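Local coordinates for petrobactin-binding protein YclQ (PDB 3GFV) that binds petrobactin, with or without iron, and its precursor 3,4-dihydroxybenzoic acid, serving as the solute-binding component of the YclNOPQ ABC transporter that takes up ferric-petrobactin, at residues K183-F187 with H214-Y220; I177-D181 with I234-T238; R192-I196 with T273-S277. All blocks are in the same frame, centred on the assembly; numbering follows the deposited sequence. Where two conformers were deposited one is given.

Interaction 1. Residues K183-F187 with H214-Y220; sequences KISAF and HGQSVSY
Ala186 and Gln216 form an antiparallel hydrogen-bonded pair: Ala186 N donates to Gln216 O at 2.8 Å, and Gln216 N donates back to Ala186 O. Ser185 and Ser217 follow as a non-hydrogen-bonded pair, and beyond them Val218 N reaches Ile184 O. The strand axes are 131° apart, well short of antiparallel, and around Ile184 two waters also join the strands. One accepts from Ile184 N and donates to Val218 O; the other donates to Ile184 O and is hydrogen-bonded to Ser217 OG.

Ile184 can be followed outward. Its CB lies 3.8 Å from Val218 O. CG2, set anti to the backbone N, meets Val218 CG2 at 3.8 Å, the two side chains crossing at about a right angle. The other branch starts with CG1 beside the backbone N (chi1 -52°) and carries CD1 to the Tyr220 ring, where CE2 is 3.4 Å away. Val249 of helix 246-250 and Ile223 of helix 220-226 also touch this isoleucine.

Strand 183-187 pairs on its other edge with strand 173-180, from which it follows by a tight hairpin, so strand 216-218 extends the mixed sheet of one lobe of the periplasmic binding protein fold. Ser219 then N-caps helix 220-226, its OG bonded to Tyr222 N.

At the opposite end of the pairing, Gly215 CA sits over one face of the Phe187 ring as a CH-pi contact, 3.7 Å from the centroid and 24° off the normal. Gly215 N also comes close to the ring, 3.4 Å from Phe187 CE1. Ser185 OG approaches His214 O at 3.2 Å, while Gln216 extends away from strand 183-187 and its OE1 accepts from Lys210 N.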
ATOM      1  N   LYS A 183      19.406  -1.800  -8.989  1.00 27.33           N
ATOM      2  CA  LYS A 183      18.852  -3.112  -9.326  1.00 24.95           C
ATOM      3  C   LYS A 183      17.348  -2.976  -9.605  1.00 25.42           C
ATOM      4  O   LYS A 183      16.643  -2.210  -8.943  1.00 27.48           O
ATOM      5  CB  LYS A 183      19.069  -4.125  -8.201  1.00 29.36           C
ATOM      6  CG  LYS A 183      20.481  -4.744  -8.131  1.00 43.72           C
ATOM      7  CD  LYS A 183      21.524  -3.876  -8.810  1.00 54.45           C
ATOM      8  CE  LYS A 183      22.942  -4.337  -8.478  1.00 66.03           C
ATOM      9  NZ  LYS A 183      23.933  -3.245  -8.707  1.00 71.18           N
ATOM     10  N   ILE A 184      16.864  -3.732 -10.579  1.00 22.97           N
ATOM     11  CA  ILE A 184      15.449  -3.646 -10.956  1.00 21.94           C
ATOM     12  C   ILE A 184      14.743  -4.946 -10.617  1.00 25.09           C
ATOM     13  O   ILE A 184      15.306  -6.021 -10.798  1.00 22.84           O
ATOM     14  CB  ILE A 184      15.340  -3.474 -12.483  1.00 28.69           C
ATOM     15  CG1 ILE A 184      16.211  -2.317 -12.958  1.00 42.08           C
ATOM     16  CG2 ILE A 184      13.890  -3.272 -12.899  1.00 34.83           C
ATOM     17  CD1 ILE A 184      16.534  -2.392 -14.448  1.00 45.37           C
ATOM     18  N   SER A 185      13.510  -4.869 -10.128  1.00 20.93           N
ATOM     19  CA  SER A 185      12.710  -6.066  -9.988  1.00 18.91           C
ATOM     20  C   SER A 185      11.327  -5.832 -10.582  1.00 18.43           C
ATOM     21  O   SER A 185      10.841  -4.708 -10.584  1.00 22.56           O
ATOM     22  CB  SER A 185      12.625  -6.507  -8.534  1.00 25.92           C
ATOM     23  OG  SER A 185      12.170  -5.432  -7.739  1.00 29.29           O
ATOM     24  N   ALA A 186      10.724  -6.899 -11.096  1.00 20.09           N
ATOM     25  CA  ALA A 186       9.453  -6.815 -11.815  1.00 16.98           C
ATOM     26  C   ALA A 186       8.327  -7.400 -10.998  1.00 22.70           C
ATOM     27  O   ALA A 186       8.531  -8.357 -10.253  1.00 21.87           O
ATOM     28  CB  ALA A 186       9.557  -7.556 -13.176  1.00 20.67           C
ATOM     29  N   PHE A 187       7.133  -6.839 -11.195  1.00 19.96           N
ATOM     30  CA  PHE A 187       5.950  -7.208 -10.452  1.00 20.10           C
ATOM     31  C   PHE A 187       4.805  -7.411 -11.428  1.00 19.53           C
ATOM     32  O   PHE A 187       4.493  -6.516 -12.234  1.00 22.88           O
ATOM     33  CB  PHE A 187       5.608  -6.077  -9.488  1.00 20.27           C
ATOM     34  CG  PHE A 187       6.584  -5.936  -8.367  1.00 19.88           C
ATOM     35  CD1 PHE A 187       6.365  -6.602  -7.162  1.00 22.80           C
ATOM     36  CD2 PHE A 187       7.726  -5.142  -8.506  1.00 22.18           C
ATOM     37  CE1 PHE A 187       7.271  -6.477  -6.112  1.00 24.62           C
ATOM     38  CE2 PHE A 187       8.633  -5.014  -7.461  1.00 25.24           C
ATOM     39  CZ  PHE A 187       8.403  -5.675  -6.263  1.00 23.48           C
ATOM     40  N   HIS A 214       9.180  -8.961  -2.988  0.50 35.86           N
ATOM     41  CA  HIS A 214      10.431  -8.296  -3.347  0.50 38.48           C
ATOM     42  C   HIS A 214      10.556  -8.148  -4.869  0.50 32.51           C
ATOM     43  O   HIS A 214      11.412  -7.415  -5.367  0.50 30.53           O
ATOM     44  CB  HIS A 214      11.615  -9.101  -2.798  0.50 48.30           C
ATOM     45  CG  HIS A 214      12.947  -8.440  -2.986  0.50 54.77           C
ATOM     46  ND1 HIS A 214      13.863  -8.862  -3.927  0.50 60.44           N
ATOM     47  CD2 HIS A 214      13.522  -7.393  -2.346  0.50 58.56           C
ATOM     48  CE1 HIS A 214      14.941  -8.102  -3.862  0.50 60.31           C
ATOM     49  NE2 HIS A 214      14.760  -7.202  -2.912  0.50 59.04           N
ATOM     50  N   GLY A 215       9.694  -8.853  -5.593  1.00 27.65           N
ATOM     51  CA  GLY A 215       9.675  -8.811  -7.046  1.00 31.00           C
ATOM     52  C   GLY A 215      10.671  -9.772  -7.668  1.00 29.88           C
ATOM     53  O   GLY A 215      11.541 -10.342  -6.997  1.00 31.59           O
ATOM     54  N   GLN A 216      10.549  -9.940  -8.977  1.00 22.66           N
ATOM     55  CA  GLN A 216      11.434 -10.831  -9.723  1.00 23.00           C
ATOM     56  C   GLN A 216      12.622 -10.040 -10.251  1.00 21.14           C
ATOM     57  O   GLN A 216      12.468  -9.085 -10.994  1.00 23.26           O
ATOM     58  CB  GLN A 216      10.663 -11.472 -10.875  1.00 25.48           C
ATOM     59  CG  GLN A 216      11.463 -12.405 -11.753  1.00 30.86           C
ATOM     60  CD  GLN A 216      10.623 -12.923 -12.909  1.00 44.83           C
ATOM     61  OE1 GLN A 216       9.565 -13.517 -12.697  1.00 32.94           O
ATOM     62  NE2 GLN A 216      11.082 -12.687 -14.141  1.00 52.32           N
ATOM     63  N   SER A 217      13.818 -10.440  -9.851  1.00 23.74           N
ATOM     64  CA  SER A 217      15.005  -9.733 -10.276  1.00 20.04           C
ATOM     65  C   SER A 217      15.130  -9.821 -11.805  1.00 26.87           C
ATOM     66  O   SER A 217      15.008 -10.909 -12.379  1.00 27.13           O
ATOM     67  CB  SER A 217      16.227 -10.339  -9.564  1.00 26.36           C
ATOM     68  OG  SER A 217      17.425  -9.796 -10.079  1.00 31.48           O
ATOM     69  N   VAL A 218      15.304  -8.671 -12.462  1.00 22.79           N
ATOM     70  CA  VAL A 218      15.427  -8.624 -13.921  1.00 27.52           C
ATOM     71  C   VAL A 218      16.497  -7.626 -14.364  1.00 31.11           C
ATOM     72  O   VAL A 218      16.876  -6.743 -13.610  1.00 27.87           O
ATOM     73  CB  VAL A 218      14.100  -8.253 -14.618  1.00 25.09           C
ATOM     74  CG1 VAL A 218      13.022  -9.324 -14.403  1.00 24.94           C
ATOM     75  CG2 VAL A 218      13.600  -6.880 -14.170  1.00 22.33           C
ATOM     76  N   SER A 219      16.960  -7.764 -15.607  1.00 34.50           N
ATOM     77  CA  SER A 219      17.964  -6.871 -16.191  1.00 32.21           C
ATOM     78  C   SER A 219      17.324  -5.793 -17.070  1.00 33.64           C
ATOM     79  O   SER A 219      16.114  -5.813 -17.338  1.00 30.85           O
ATOM     80  CB  SER A 219      18.912  -7.685 -17.077  1.00 34.60           C
ATOM     81  OG  SER A 219      18.161  -8.244 -18.152  1.00 38.33           O
ATOM     82  N   TYR A 220      18.147  -4.866 -17.555  1.00 36.45           N
ATOM     83  CA  TYR A 220      17.672  -3.879 -18.520  1.00 37.21           C
ATOM     84  C   TYR A 220      17.211  -4.570 -19.795  1.00 40.85           C
ATOM     85  O   TYR A 220      16.216  -4.164 -20.414  1.00 37.50           O
ATOM     86  CB  TYR A 220      18.762  -2.850 -18.846  1.00 49.60           C
ATOM     87  CG  TYR A 220      19.108  -1.927 -17.693  1.00 60.49           C
ATOM     88  CD1 TYR A 220      19.162  -0.548 -17.867  1.00 62.19           C
ATOM     89  CD2 TYR A 220      19.374  -2.437 -16.428  1.00 67.90           C
ATOM     90  CE1 TYR A 220      19.481   0.296 -16.811  1.00 62.94           C
ATOM     91  CE2 TYR A 220      19.690  -1.605 -15.370  1.00 70.46           C
ATOM     92  CZ  TYR A 220      19.745  -0.239 -15.565  1.00 67.51           C
ATOM     93  OH  TYR A 220      20.056   0.581 -14.500  1.00 68.45           O
TER
HETATM   94  O   HOH W   1      18.651  -5.357 -12.026  1.00 29.09           O
HETATM   95  O   HOH W   2      17.533  -7.220  -9.401  1.00 30.44           O

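Interaction 2. Residues I177-D181 with I234-T238; sequences IMAND and IDRGT
Residues 177-180 and 234-237 run in almost the same direction, their end-to-end directions 4° apart, with Met178 opposite Ile234 and Ala179 opposite Asp235 as parallel bridges. They belong to strands 173-180 and 230-235, neighbours in the mixed sheet of one lobe of the periplasmic binding protein fold. The ladder alternates: Ile234 N donates to Ile177 O, Ala179 N to Ile234 O at 2.8 Å, and Arg236 N to Ala179 O at 2.9 Å. The last bond comes from the first residue of helix 236-240, which takes over from strand 230-235.

Asp235 caps that helix, its OD1 receiving Thr238 N at 3.0 Å from above the carboxylate plane. A water also donates to OD1 and accepts from Asp181 N, while OD2 is held by Ser245 N and Thr246 OG1. On the other sheet face, Met178 CG lies 4.2 Å from Ile234 CG2, and its selenium (the residue is selenomethionine) reaches Arg236 CB.

Asn180 and Arg236 lie side by side and point the same way, both with CG anti to the backbone N. Arg236 stays extended to NE, and its NH1 bonds Asn180 OD1 at 3.1 Å. The oxygen is in the guanidinium plane, yet amide and guanidinium planes stand 84° apart. NE probably bonds Tyr275 OH; both partners are neutral, so they would fix the group's orientation without offsetting its charge.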
ATOM      1  N   ILE A 177       7.858  -1.999 -12.354  1.00 17.40           N
ATOM      2  CA  ILE A 177       9.212  -2.300 -11.838  1.00 16.54           C
ATOM      3  C   ILE A 177       9.509  -1.480 -10.606  1.00 20.61           C
ATOM      4  O   ILE A 177       8.989  -0.385 -10.441  1.00 19.94           O
ATOM      5  CB  ILE A 177      10.343  -2.057 -12.845  1.00 19.20           C
ATOM      6  CG1 ILE A 177      10.355  -0.598 -13.344  1.00 21.23           C
ATOM      7  CG2 ILE A 177      10.273  -3.087 -14.004  1.00 20.98           C
ATOM      8  CD1 ILE A 177      11.551  -0.228 -14.180  1.00 24.51           C
HETATM    9  N   MSE A 178      10.388  -2.012  -9.760  1.00 22.13           N
HETATM   10  CA  MSE A 178      10.910  -1.242  -8.642  1.00 19.45           C
HETATM   11  C   MSE A 178      12.425  -1.167  -8.785  1.00 22.47           C
HETATM   12  O   MSE A 178      13.093  -2.179  -9.090  1.00 25.95           O
HETATM   13  CB  MSE A 178      10.491  -1.853  -7.296  1.00 21.83           C
HETATM   14  CG  MSE A 178      11.046  -1.091  -6.115  1.00 25.04           C
HETATM   15 SE   MSE A 178      10.292  -1.843  -4.451  0.80 43.15          SE
HETATM   16  CE  MSE A 178      11.389  -3.404  -4.418  1.00 26.06           C
ATOM     17  N   ALA A 179      12.952   0.041  -8.638  1.00 20.66           N
ATOM     18  CA  ALA A 179      14.394   0.279  -8.673  1.00 23.65           C
ATOM     19  C   ALA A 179      14.932   0.371  -7.254  1.00 25.76           C
ATOM     20  O   ALA A 179      14.320   0.984  -6.397  1.00 25.34           O
ATOM     21  CB  ALA A 179      14.696   1.559  -9.422  1.00 24.80           C
ATOM     22  N   ASN A 180      16.101  -0.221  -7.019  1.00 22.84           N
ATOM     23  CA  ASN A 180      16.654  -0.230  -5.685  1.00 25.30           C
ATOM     24  C   ASN A 180      18.155  -0.228  -5.813  1.00 27.76           C
ATOM     25  O   ASN A 180      18.776  -1.265  -6.092  1.00 28.48           O
ATOM     26  CB  ASN A 180      16.160  -1.441  -4.904  1.00 26.81           C
ATOM     27  CG  ASN A 180      16.672  -1.459  -3.480  1.00 37.99           C
ATOM     28  OD1 ASN A 180      16.585  -0.462  -2.762  1.00 35.90           O
ATOM     29  ND2 ASN A 180      17.207  -2.600  -3.063  1.00 44.82           N
ATOM     30  N   ASP A 181      18.731   0.963  -5.681  1.00 28.99           N
ATOM     31  CA  ASP A 181      20.164   1.126  -5.800  1.00 31.66           C
ATOM     32  C   ASP A 181      20.617   0.539  -7.130  1.00 34.20           C
ATOM     33  O   ASP A 181      21.615  -0.186  -7.201  1.00 39.03           O
ATOM     34  CB  ASP A 181      20.855   0.421  -4.647  1.00 36.26           C
ATOM     35  CG  ASP A 181      22.308   0.845  -4.491  1.00 52.45           C
ATOM     36  OD1 ASP A 181      22.716   1.833  -5.150  1.00 54.96           O
ATOM     37  OD2 ASP A 181      23.034   0.189  -3.708  1.00 53.03           O
ATOM     38  N   ILE A 234       8.543   2.321  -9.317  1.00 17.41           N
ATOM     39  CA  ILE A 234       8.604   2.640  -7.881  1.00 15.77           C
ATOM     40  C   ILE A 234      10.065   2.615  -7.515  1.00 19.93           C
ATOM     41  O   ILE A 234      10.793   1.725  -7.949  1.00 22.56           O
ATOM     42  CB  ILE A 234       7.835   1.593  -7.062  1.00 17.25           C
ATOM     43  CG1 ILE A 234       6.343   1.714  -7.374  1.00 22.81           C
ATOM     44  CG2 ILE A 234       8.042   1.784  -5.553  1.00 19.29           C
ATOM     45  CD1 ILE A 234       5.601   0.442  -7.109  1.00 29.52           C
ATOM     46  N   ASP A 235      10.511   3.599  -6.746  1.00 17.19           N
ATOM     47  CA  ASP A 235      11.911   3.636  -6.342  1.00 22.28           C
ATOM     48  C   ASP A 235      12.040   3.353  -4.847  1.00 24.04           C
ATOM     49  O   ASP A 235      11.686   4.194  -4.012  1.00 23.25           O
ATOM     50  CB  ASP A 235      12.513   4.988  -6.666  1.00 17.82           C
ATOM     51  CG  ASP A 235      14.034   4.956  -6.611  1.00 23.55           C
ATOM     52  OD1 ASP A 235      14.573   4.503  -5.586  1.00 25.60           O
ATOM     53  OD2 ASP A 235      14.665   5.314  -7.614  1.00 27.96           O
ATOM     54  N   ARG A 236      12.541   2.167  -4.509  1.00 22.23           N
ATOM     55  CA  ARG A 236      12.631   1.774  -3.098  1.00 23.08           C
ATOM     56  C   ARG A 236      13.581   2.699  -2.341  1.00 24.69           C
ATOM     57  O   ARG A 236      13.338   3.044  -1.182  1.00 22.78           O
ATOM     58  CB  ARG A 236      13.106   0.329  -2.962  1.00 27.39           C
ATOM     59  CG  ARG A 236      13.220  -0.148  -1.509  1.00 27.26           C
ATOM     60  CD  ARG A 236      13.718  -1.576  -1.409  1.00 34.59           C
ATOM     61  NE  ARG A 236      13.875  -1.988  -0.013  1.00 37.40           N
ATOM     62  CZ  ARG A 236      14.988  -1.819   0.698  1.00 41.29           C
ATOM     63  NH1 ARG A 236      16.060  -1.256   0.146  1.00 37.95           N
ATOM     64  NH2 ARG A 236      15.031  -2.222   1.968  1.00 37.62           N
ATOM     65  N   GLY A 237      14.658   3.098  -3.002  1.00 23.58           N
ATOM     66  CA  GLY A 237      15.624   4.004  -2.388  1.00 24.96           C
ATOM     67  C   GLY A 237      14.927   5.300  -2.002  1.00 28.34           C
ATOM     68  O   GLY A 237      15.036   5.766  -0.866  1.00 26.11           O
ATOM     69  N   THR A 238      14.191   5.880  -2.945  1.00 27.31           N
ATOM     70  CA  THR A 238      13.499   7.136  -2.670  1.00 26.13           C
ATOM     71  C   THR A 238      12.532   6.961  -1.514  1.00 26.19           C
ATOM     72  O   THR A 238      12.418   7.834  -0.641  1.00 27.33           O
ATOM     73  CB  THR A 238      12.745   7.639  -3.908  1.00 29.07           C
ATOM     74  OG1 THR A 238      13.679   7.791  -4.983  1.00 27.84           O
ATOM     75  CG2 THR A 238      12.081   8.979  -3.628  1.00 33.77           C
TER
HETATM   76  O   HOH W   3      17.080   3.434  -5.674  1.00 23.19           O

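Interaction 3. Residues R192-I196 with T273-S277; sequences RYGLI and TWYLS
Arg192 and Tyr275 meet obliquely, guanidinium and ring planes 38° apart: NH1 lies 3.2 Å from Tyr275 CE1, and NH2 sits over the ring face. The arginine gets there by staying extended from CG to NE, and its CG lies over the centre of the Tyr193 ring. A water accepts from NE at 2.6 Å and lies within hydrogen-bonding distance of Trp274 O, though which acceptors its protons serve is not settled. Both Arg192 and Tyr275 approach a bound phosphate near the centre of the chain, consistent with a pocket there.

Tyr193 meets both aromatic partners at their edges. Its CE1 points at Trp274 O, which lies near the ring plane at 3.2 Å, and its CD1 approaches the indole at CE3. Tyr193 OH is 3.3 Å from Tyr275 CD1, buried without a hydrogen-bond partner in the model. Ile196 crosses Trp274 at about a right angle, CD1 lying 3.6 Å from CZ3.

Trp274 NE1 bonds Glu290 of helix 281-296, which also supplies Met287 against Leu195 and Trp274. The short helices 195-198 and 271-276 thus pack together beside strand 173-180, whose Val176 touches Tyr193 and Ile196.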
ATOM      1  N   ARG A 192       3.109  -7.942  -5.024  1.00 24.51           N
ATOM      2  CA  ARG A 192       2.945  -6.788  -4.168  1.00 29.06           C
ATOM      3  C   ARG A 192       2.285  -5.610  -4.890  1.00 28.17           C
ATOM      4  O   ARG A 192       1.457  -4.912  -4.328  1.00 25.18           O
ATOM      5  CB  ARG A 192       4.316  -6.378  -3.646  1.00 27.29           C
ATOM      6  CG  ARG A 192       4.282  -5.163  -2.768  1.00 33.60           C
ATOM      7  CD  ARG A 192       5.701  -4.883  -2.321  1.00 42.25           C
ATOM      8  NE  ARG A 192       5.742  -3.994  -1.176  1.00 56.58           N
ATOM      9  CZ  ARG A 192       6.842  -3.750  -0.477  1.00 66.83           C
ATOM     10  NH1 ARG A 192       7.989  -4.337  -0.811  1.00 68.23           N
ATOM     11  NH2 ARG A 192       6.793  -2.921   0.553  1.00 68.26           N
ATOM     12  N   TYR A 193       2.631  -5.399  -6.156  1.00 22.65           N
ATOM     13  CA  TYR A 193       2.051  -4.289  -6.909  1.00 23.64           C
ATOM     14  C   TYR A 193       1.167  -4.777  -8.048  1.00 26.64           C
ATOM     15  O   TYR A 193       0.844  -4.022  -8.985  1.00 26.32           O
ATOM     16  CB  TYR A 193       3.144  -3.338  -7.435  1.00 24.16           C
ATOM     17  CG  TYR A 193       4.064  -2.829  -6.345  1.00 23.27           C
ATOM     18  CD1 TYR A 193       3.573  -2.068  -5.288  1.00 28.42           C
ATOM     19  CD2 TYR A 193       5.419  -3.131  -6.355  1.00 24.79           C
ATOM     20  CE1 TYR A 193       4.421  -1.620  -4.278  1.00 31.46           C
ATOM     21  CE2 TYR A 193       6.263  -2.682  -5.365  1.00 30.08           C
ATOM     22  CZ  TYR A 193       5.758  -1.921  -4.325  1.00 43.47           C
ATOM     23  OH  TYR A 193       6.596  -1.467  -3.328  1.00 45.62           O
ATOM     24  N   GLY A 194       0.757  -6.034  -7.944  1.00 23.67           N
ATOM     25  CA  GLY A 194      -0.154  -6.635  -8.892  1.00 22.55           C
ATOM     26  C   GLY A 194      -1.464  -5.894  -9.107  1.00 25.18           C
ATOM     27  O   GLY A 194      -2.102  -6.080 -10.139  1.00 22.68           O
ATOM     28  N   LEU A 195      -1.893  -5.073  -8.149  1.00 19.98           N
ATOM     29  CA  LEU A 195      -3.195  -4.410  -8.303  1.00 18.95           C
ATOM     30  C   LEU A 195      -3.301  -3.559  -9.568  1.00 21.33           C
ATOM     31  O   LEU A 195      -4.403  -3.346 -10.077  1.00 20.20           O
ATOM     32  CB  LEU A 195      -3.584  -3.603  -7.052  1.00 21.13           C
ATOM     33  CG  LEU A 195      -2.999  -2.197  -6.883  1.00 21.91           C
ATOM     34  CD1 LEU A 195      -3.761  -1.494  -5.755  1.00 24.92           C
ATOM     35  CD2 LEU A 195      -1.520  -2.287  -6.561  1.00 23.83           C
ATOM     36  N   ILE A 196      -2.165  -3.093 -10.091  1.00 20.17           N
ATOM     37  CA  ILE A 196      -2.184  -2.293 -11.313  1.00 20.88           C
ATOM     38  C   ILE A 196      -2.801  -3.127 -12.443  1.00 19.79           C
ATOM     39  O   ILE A 196      -3.547  -2.609 -13.281  1.00 21.29           O
ATOM     40  CB  ILE A 196      -0.764  -1.805 -11.656  1.00 18.79           C
ATOM     41  CG1 ILE A 196      -0.380  -0.665 -10.698  1.00 20.90           C
ATOM     42  CG2 ILE A 196      -0.701  -1.341 -13.103  1.00 19.14           C
ATOM     43  CD1 ILE A 196       1.129  -0.298 -10.687  1.00 18.84           C
ATOM     44  N   THR A 273       4.536   6.253  -0.755  1.00 20.17           N
ATOM     45  CA  THR A 273       3.195   5.723  -0.542  1.00 21.06           C
ATOM     46  C   THR A 273       3.077   4.275  -1.012  1.00 23.27           C
ATOM     47  O   THR A 273       2.539   3.421  -0.306  1.00 17.82           O
ATOM     48  CB  THR A 273       2.153   6.612  -1.232  1.00 21.34           C
ATOM     49  OG1 THR A 273       2.164   7.896  -0.602  1.00 23.50           O
ATOM     50  CG2 THR A 273       0.745   6.009  -1.128  1.00 20.77           C
ATOM     51  N   TRP A 274       3.609   3.982  -2.203  1.00 17.74           N
ATOM     52  CA  TRP A 274       3.471   2.644  -2.764  1.00 18.36           C
ATOM     53  C   TRP A 274       4.256   1.577  -2.010  1.00 19.10           C
ATOM     54  O   TRP A 274       3.786   0.438  -1.863  1.00 20.95           O
ATOM     55  CB  TRP A 274       3.831   2.634  -4.260  1.00 18.11           C
ATOM     56  CG  TRP A 274       2.766   3.221  -5.115  1.00 20.10           C
ATOM     57  CD1 TRP A 274       2.412   4.536  -5.200  1.00 16.83           C
ATOM     58  CD2 TRP A 274       1.903   2.514  -6.012  1.00 19.01           C
ATOM     59  NE1 TRP A 274       1.381   4.694  -6.103  1.00 18.10           N
ATOM     60  CE2 TRP A 274       1.029   3.461  -6.586  1.00 18.24           C
ATOM     61  CE3 TRP A 274       1.765   1.166  -6.361  1.00 19.29           C
ATOM     62  CZ2 TRP A 274       0.047   3.107  -7.525  1.00 18.76           C
ATOM     63  CZ3 TRP A 274       0.786   0.811  -7.289  1.00 20.07           C
ATOM     64  CH2 TRP A 274      -0.056   1.784  -7.860  1.00 20.94           C
ATOM     65  N   TYR A 275       5.427   1.959  -1.497  1.00 19.05           N
ATOM     66  CA  TYR A 275       6.298   1.019  -0.801  1.00 21.22           C
ATOM     67  C   TYR A 275       5.997   0.909   0.705  1.00 22.33           C
ATOM     68  O   TYR A 275       5.990  -0.189   1.260  1.00 24.23           O
ATOM     69  CB  TYR A 275       7.759   1.402  -1.032  1.00 19.95           C
ATOM     70  CG  TYR A 275       8.722   0.415  -0.427  1.00 23.58           C
ATOM     71  CD1 TYR A 275       8.880  -0.849  -0.985  1.00 31.13           C
ATOM     72  CD2 TYR A 275       9.461   0.741   0.698  1.00 31.29           C
ATOM     73  CE1 TYR A 275       9.773  -1.764  -0.441  1.00 37.86           C
ATOM     74  CE2 TYR A 275      10.355  -0.167   1.249  1.00 37.56           C
ATOM     75  CZ  TYR A 275      10.499  -1.420   0.673  1.00 39.37           C
ATOM     76  OH  TYR A 275      11.382  -2.332   1.220  1.00 46.29           O
ATOM     77  N   LEU A 276       5.714   2.031   1.352  1.00 18.75           N
ATOM     78  CA  LEU A 276       5.538   2.023   2.811  1.00 19.86           C
ATOM     79  C   LEU A 276       4.080   1.900   3.199  1.00 24.31           C
ATOM     80  O   LEU A 276       3.761   1.559   4.337  1.00 22.29           O
ATOM     81  CB  LEU A 276       6.046   3.318   3.418  1.00 22.40           C
ATOM     82  CG  LEU A 276       7.521   3.607   3.126  1.00 27.83           C
ATOM     83  CD1 LEU A 276       7.892   5.003   3.612  1.00 26.12           C
ATOM     84  CD2 LEU A 276       8.426   2.528   3.721  1.00 28.66           C
ATOM     85  N   SER A 277       3.187   2.204   2.270  1.00 20.62           N
ATOM     86  CA  SER A 277       1.772   2.265   2.633  1.00 19.94           C
ATOM     87  C   SER A 277       0.915   1.464   1.655  1.00 22.71           C
ATOM     88  O   SER A 277       1.329   0.416   1.172  1.00 23.50           O
ATOM     89  CB  SER A 277       1.297   3.717   2.724  1.00 21.09           C
ATOM     90  OG  SER A 277      -0.022   3.776   3.295  1.00 21.87           O
TER
HETATM   91  O   HOH W   4       3.859  -2.284  -0.523  1.00 44.34           O

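Interactions 1 and 2 belong to one mixed sheet, their centres about 10 Å apart: Ser185 O faces Met178 N at 2.9 Å, a probable hydrogen bond between the adjacent strands. Interaction 3 packs beside that sheet. Phe187 CG of interaction 1 lies 3.6 Å from Tyr193 CD2, the rings edge-to-face, and Ile234 CD1 of interaction 2 is 3.6 Å from Tyr193 CE2. The probable hydrogen bond from Arg236 NE to Tyr275 OH, 2.8 Å long, ties interaction 2 to interaction 3. A bound phosphate, probably from the crystallisation liquor, is salt-bridged by Arg192 NH1, and the side chain of Arg236 comes within about 5 Å of it (nearest atoms), consistent with an anion-accepting pocket.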